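Local structure of extracellular solute-binding protein, family 5 (Chelativorans sp., 6WM6) at residues T261-A266 / I275-A280; D283-A288 / I296-N301. The protein binds EDTA and related aminopolycarboxylates in the periplasm, probably passing them on to an ABC transporter for uptake. All coordinates share one frame; numbering follows the deposited sequence.

Contact 1 (T261-A266 / I275-A280); sequences TQQLTA and IYPQGA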
loop_
_atom_site.group_PDB
_atom_site.type_symbol
_atom_site.label_atom_id
_atom_site.label_comp_id
_atom_site.label_asym_id
_atom_site.label_seq_id
_atom_site.Cartn_x
_atom_site.Cartn_y
_atom_site.Cartn_z
ATOM N N THR A 261 9.608 -16.857 -5.570
ATOM C CA THR A 261 9.518 -18.230 -5.090
ATOM C C THR A 261 10.881 -18.849 -4.806
ATOM O O THR A 261 10.936 -19.931 -4.216
ATOM C CB THR A 261 8.741 -19.092 -6.089
ATOM O OG1 THR A 261 9.430 -19.120 -7.345
ATOM C CG2 THR A 261 7.336 -18.530 -6.289
ATOM N N GLN A 262 11.969 -18.193 -5.204
ATOM C CA GLN A 262 13.314 -18.617 -4.840
ATOM C C GLN A 262 13.828 -17.929 -3.575
ATOM O O GLN A 262 14.985 -18.134 -3.201
ATOM C CB GLN A 262 14.279 -18.334 -5.991
ATOM C CG GLN A 262 13.943 -19.080 -7.269
ATOM C CD GLN A 262 14.814 -18.661 -8.435
ATOM O OE1 GLN A 262 15.560 -17.683 -8.353
ATOM N NE2 GLN A 262 14.726 -19.404 -9.532
ATOM N N GLN A 263 13.001 -17.120 -2.914
ATOM C CA GLN A 263 13.498 -16.339 -1.780
ATOM C C GLN A 263 13.719 -17.209 -0.547
ATOM O O GLN A 263 14.698 -17.012 0.182
ATOM C CB GLN A 263 12.569 -15.160 -1.511
ATOM C CG GLN A 263 12.609 -14.143 -2.663
ATOM C CD GLN A 263 11.999 -12.784 -2.352
ATOM O OE1 GLN A 263 12.016 -11.893 -3.206
ATOM N NE2 GLN A 263 11.465 -12.613 -1.157
ATOM N N LEU A 264 12.859 -18.204 -0.311
ATOM C CA LEU A 264 13.065 -19.061 0.852
ATOM C C LEU A 264 14.327 -19.905 0.698
ATOM O O LEU A 264 15.066 -20.123 1.670
ATOM C CB LEU A 264 11.827 -19.923 1.095
ATOM C CG LEU A 264 11.667 -20.556 2.472
ATOM C CD1 LEU A 264 11.849 -19.587 3.626
ATOM C CD2 LEU A 264 10.272 -21.187 2.547
ATOM N N THR A 265 14.620 -20.360 -0.524
ATOM C CA THR A 265 15.860 -21.087 -0.757
ATOM C C THR A 265 17.080 -20.214 -0.470
ATOM O O THR A 265 18.049 -20.665 0.155
ATOM C CB THR A 265 15.895 -21.613 -2.196
ATOM O OG1 THR A 265 14.846 -22.579 -2.371
ATOM C CG2 THR A 265 17.236 -22.263 -2.511
ATOM N N ALA A 266 17.037 -18.952 -0.900
ATOM C CA ALA A 266 18.144 -18.036 -0.642
ATOM C C ALA A 266 18.344 -17.811 0.855
ATOM O O ALA A 266 19.481 -17.670 1.331
ATOM C CB ALA A 266 17.891 -16.707 -1.358
ATOM N N ILE A 275 13.489 -12.145 4.201
ATOM C CA ILE A 275 12.633 -12.096 3.020
ATOM C C ILE A 275 11.258 -11.602 3.453
ATOM O O ILE A 275 10.844 -11.799 4.603
ATOM C CB ILE A 275 12.562 -13.441 2.283
ATOM C CG1 ILE A 275 11.851 -14.511 3.113
ATOM C CG2 ILE A 275 13.976 -13.913 1.915
ATOM C CD1 ILE A 275 11.604 -15.801 2.363
ATOM N N TYR A 276 10.530 -10.997 2.516
ATOM C CA TYR A 276 9.187 -10.439 2.777
ATOM C C TYR A 276 8.305 -10.684 1.557
ATOM O O TYR A 276 7.805 -9.747 0.924
ATOM C CB TYR A 276 9.302 -8.953 3.110
ATOM C CG TYR A 276 8.088 -8.307 3.758
ATOM C CD1 TYR A 276 7.580 -8.778 4.944
ATOM C CD2 TYR A 276 7.501 -7.175 3.206
ATOM C CE1 TYR A 276 6.511 -8.143 5.591
ATOM C CE2 TYR A 276 6.422 -6.553 3.820
ATOM C CZ TYR A 276 5.936 -7.055 4.991
ATOM O OH TYR A 276 4.886 -6.418 5.614
ATOM N N PRO A 277 8.076 -11.944 1.213
ATOM C CA PRO A 277 7.329 -12.241 -0.019
ATOM C C PRO A 277 5.864 -11.873 0.109
ATOM O O PRO A 277 5.271 -11.915 1.192
ATOM C CB PRO A 277 7.495 -13.755 -0.176
ATOM C CG PRO A 277 7.681 -14.256 1.226
ATOM C CD PRO A 277 8.527 -13.170 1.895
ATOM N N GLN A 278 5.262 -11.536 -1.032
ATOM C CA GLN A 278 3.821 -11.294 -1.084
ATOM C C GLN A 278 3.134 -12.581 -1.521
ATOM O O GLN A 278 3.737 -13.437 -2.172
ATOM C CB GLN A 278 3.502 -10.137 -2.034
ATOM C CG GLN A 278 3.969 -8.770 -1.514
ATOM C CD GLN A 278 3.189 -7.592 -2.093
ATOM O OE1 GLN A 278 2.185 -7.771 -2.781
ATOM N NE2 GLN A 278 3.651 -6.379 -1.804
ATOM N N GLY A 279 1.877 -12.734 -1.134
ATOM C CA GLY A 279 1.143 -13.934 -1.499
ATOM C C GLY A 279 1.702 -15.209 -0.895
ATOM O O GLY A 279 1.918 -16.199 -1.601
ATOM N N ALA A 280 1.940 -15.205 0.411
ATOM C CA ALA A 280 2.417 -16.407 1.089
ATOM C C ALA A 280 1.344 -17.488 1.079
ATOM O O ALA A 280 0.152 -17.204 1.191
ATOM C CB ALA A 280 2.798 -16.084 2.533
#

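Contact 2 (D283-A288 / I296-N301); sequences DMVEQA and IDFQMN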
loop_
_atom_site.group_PDB
_atom_site.type_symbol
_atom_site.label_atom_id
_atom_site.label_comp_id
_atom_site.label_asym_id
_atom_site.label_seq_id
_atom_site.Cartn_x
_atom_site.Cartn_y
_atom_site.Cartn_z
ATOM N N ASP A 283 2.001 -23.878 1.954
ATOM C CA ASP A 283 3.261 -24.595 1.779
ATOM C C ASP A 283 4.446 -23.736 2.203
ATOM O O ASP A 283 5.396 -24.230 2.821
ATOM C CB ASP A 283 3.431 -25.044 0.330
ATOM C CG ASP A 283 4.707 -25.840 0.123
ATOM O OD1 ASP A 283 4.845 -26.915 0.743
ATOM O OD2 ASP A 283 5.574 -25.386 -0.654
ATOM N N MET A 284 4.407 -22.444 1.883
ATOM C CA MET A 284 5.496 -21.552 2.271
ATOM C C MET A 284 5.601 -21.440 3.786
ATOM O O MET A 284 6.705 -21.494 4.344
ATOM C CB MET A 284 5.248 -20.183 1.634
ATOM C CG MET A 284 6.296 -19.136 1.943
ATOM S SD MET A 284 5.864 -17.547 1.199
ATOM C CE MET A 284 5.626 -18.034 -0.520
ATOM N N VAL A 285 4.458 -21.323 4.474
ATOM C CA VAL A 285 4.460 -21.244 5.931
ATOM C C VAL A 285 5.003 -22.528 6.537
ATOM O O VAL A 285 5.797 -22.499 7.487
ATOM C CB VAL A 285 3.035 -20.938 6.443
ATOM C CG1 VAL A 285 2.990 -21.006 7.960
ATOM C CG2 VAL A 285 2.584 -19.585 5.940
ATOM N N GLU A 286 4.564 -23.675 6.018
ATOM C CA GLU A 286 5.017 -24.942 6.568
ATOM C C GLU A 286 6.514 -25.112 6.362
ATOM O O GLU A 286 7.229 -25.568 7.266
ATOM C CB GLU A 286 4.234 -26.090 5.929
ATOM C CG GLU A 286 2.773 -26.146 6.372
ATOM C CD GLU A 286 1.958 -27.170 5.603
ATOM O OE1 GLU A 286 2.462 -27.704 4.590
ATOM O OE2 GLU A 286 0.809 -27.436 6.011
ATOM N N GLN A 287 7.013 -24.706 5.197
ATOM C CA GLN A 287 8.447 -24.799 4.942
ATOM C C GLN A 287 9.236 -23.913 5.900
ATOM O O GLN A 287 10.236 -24.341 6.483
ATOM C CB GLN A 287 8.735 -24.425 3.491
ATOM C CG GLN A 287 10.157 -24.717 3.070
ATOM C CD GLN A 287 10.313 -24.794 1.569
ATOM O OE1 GLN A 287 9.337 -24.683 0.822
ATOM N NE2 GLN A 287 11.547 -24.990 1.115
ATOM N N ALA A 288 8.799 -22.666 6.081
ATOM C CA ALA A 288 9.499 -21.773 6.995
ATOM C C ALA A 288 9.488 -22.303 8.419
ATOM O O ALA A 288 10.509 -22.247 9.124
ATOM C CB ALA A 288 8.842 -20.388 6.951
ATOM N N ILE A 296 15.714 -19.735 11.840
ATOM C CA ILE A 296 14.748 -18.968 11.052
ATOM C C ILE A 296 13.440 -18.881 11.816
ATOM O O ILE A 296 12.972 -19.881 12.380
ATOM C CB ILE A 296 14.542 -19.608 9.670
ATOM C CG1 ILE A 296 15.841 -19.438 8.842
ATOM C CG2 ILE A 296 13.325 -19.017 8.968
ATOM C CD1 ILE A 296 15.902 -20.265 7.592
ATOM N N ASP A 297 12.867 -17.681 11.854
ATOM C CA ASP A 297 11.558 -17.445 12.457
ATOM C C ASP A 297 10.737 -16.646 11.462
ATOM O O ASP A 297 11.220 -16.216 10.414
ATOM C CB ASP A 297 11.673 -16.688 13.790
ATOM C CG ASP A 297 10.496 -16.982 14.735
ATOM O OD1 ASP A 297 9.504 -17.650 14.323
ATOM O OD2 ASP A 297 10.577 -16.536 15.899
ATOM N N PHE A 298 9.456 -16.445 11.792
ATOM C CA PHE A 298 8.598 -15.690 10.888
ATOM C C PHE A 298 7.493 -14.976 11.651
ATOM O O PHE A 298 7.118 -15.373 12.755
ATOM C CB PHE A 298 8.026 -16.581 9.765
ATOM C CG PHE A 298 7.096 -17.655 10.221
ATOM C CD1 PHE A 298 7.582 -18.860 10.690
ATOM C CD2 PHE A 298 5.726 -17.468 10.159
ATOM C CE1 PHE A 298 6.724 -19.866 11.106
ATOM C CE2 PHE A 298 4.858 -18.469 10.574
ATOM C CZ PHE A 298 5.361 -19.666 11.046
ATOM N N GLN A 299 7.008 -13.908 11.040
ATOM C CA GLN A 299 5.885 -13.106 11.528
ATOM C C GLN A 299 4.923 -12.944 10.360
ATOM O O GLN A 299 5.347 -12.723 9.217
ATOM C CB GLN A 299 6.341 -11.738 11.989
ATOM C CG GLN A 299 7.304 -11.739 13.166
ATOM C CD GLN A 299 7.938 -10.394 13.392
ATOM O OE1 GLN A 299 7.310 -9.353 13.222
ATOM N NE2 GLN A 299 9.221 -10.381 13.781
ATOM N N MET A 300 3.615 -13.048 10.625
ATOM C CA MET A 300 2.589 -12.864 9.627
ATOM C C MET A 300 1.413 -12.117 10.244
ATOM O O MET A 300 1.012 -12.435 11.369
ATOM C CB MET A 300 2.076 -14.214 9.134
ATOM C CG MET A 300 3.133 -15.066 8.481
ATOM S SD MET A 300 2.495 -16.625 7.865
ATOM C CE MET A 300 1.335 -16.079 6.654
ATOM N N ASN A 301 0.853 -11.169 9.496
ATOM C CA ASN A 301 -0.241 -10.337 9.981
ATOM C C ASN A 301 -1.164 -9.998 8.814
ATOM O O ASN A 301 -0.757 -10.064 7.644
ATOM C CB ASN A 301 0.292 -9.037 10.602
ATOM C CG ASN A 301 1.113 -9.281 11.829
ATOM O OD1 ASN A 301 0.603 -9.613 12.898
ATOM N ND2 ASN A 301 2.422 -9.140 11.678
HETATM O O HOH W 1 10.567 -21.001 11.638
#

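Contact 1 (T261-A266 / I275-A280)
Q263 and I275 mark the closest backbone approach, with 6.5 Å between their CA atoms, where the first turn of helix 263-268 lies beside the end of strand 274-275 and the irregular chain that follows. That turn is tied internally by the backbone bond from A266 N to Q262 O, and the contact itself rests on van der Waals packing, with I275 methyls set against both backbone and side-chain atoms. I275 uses both arms of its branched side chain. CG2 faces the helix backbone, 3.6 Å from Q263 O, and also lies 3.9 Å from Q263 CB. The other arm has CG1 set between the backbone N and the carbonyl carbon (chi1 67°), a crowded position that places CD1 beside the first residues of the helix. There CD1 comes 3.8 Å from L264 N and 4.0 Å from Q263 CB. L264 meets the same methyl, its CD1 4.0 Å from I275 CD1, the two side chains crossing at about a right angle. Q263 runs the other way: its extended chain slides past I275 to the side of P277, whose ring borders this buried patch. Cutting I275 back to an alanine is likely to leave L264 CD1 and the Q263 backbone without their methyl partners, opening a gap beside the first helical turn. Y276 turns its CB away from the helix and hydrogen-bonds D545 through its hydroxyl, while the backbone of I275 pairs with I535 of strand 524-537. The arrangement is a strand-helix-strand passage from strand 251-256 of the four-stranded mixed sheet to strand 274-275 of the seven-stranded one, probably one of the chain's passages between the lobes of this periplasmic binding protein fold.

Contact 2 (D283-A288 / I296-N301)
V285 stands between F298 and M300 and gives one methyl to each. CG1 lies 4.1 Å from F298 CE2 and equally near CZ, meeting the far end of the ring obliquely, the two side chains at about a right angle. CG2 takes the thioether instead: it is 3.5 Å from M300 SD and 3.8 Å from M300 CE. This division follows from the valine rotamer, with CG1 anti to the backbone N (chi1 174°) and CG2 beside it. In M300 the bend at chi3 folds CE back beside V285 CG2, next to SD. One turn further along the helix, A288 brings its CB to 4.2 Å from F298 CD1, also at an oblique approach. V285 and A288, three residues apart on the helix, thus both come to the phenyl ring from the same side of its plane, near opposite ends, and the CB of F298 points toward the helix. Beyond the ring, a water spans the two backbones, donating to A288 O at 2.8 Å and to I296 O at 2.8 Å. It lies at the edge of the F298 ring, in the ring plane, and satisfies a carbonyl on each segment, linking helix to strand. The I296 side chain packs more loosely, its CG2 4.3 Å from A288 O. D297 OD1 turns back to accept a weak hydrogen bond from F298 N. The axes of 283-288 and 296-299 come within 9.4 Å and run in broadly opposed directions, at 141°. Strand 296-299 pairs in antiparallel fashion with strand 524-537, whose I535 side chain touches A288, I296 and F298, while helix 263-268 adjoins through L264 on Q287 and L267 on I296.

In the fold
Contact 1 closes before contact 2 opens, and their centres lie 10 Å apart on the same side of the chain's centre. They pack directly against each other: L264 CD2 is 3.6 Å from Q287 CG, and P277 CG is 3.8 Å from M284 SD, so helices 263-268 and 282-290 are neighbours. Strands 274-275 and 296-299 both pair antiparallel with strand 524-537, where I535 touches side chains from each contact. A second tie is D545, which accepts hydrogen bonds from Y276 of contact 1 and N301 of contact 2. Both contacts therefore attach consecutive helices to strand 524-537 of the seven-stranded sheet through strands that pair with it, forming one packed unit of the periplasmic binding protein fold.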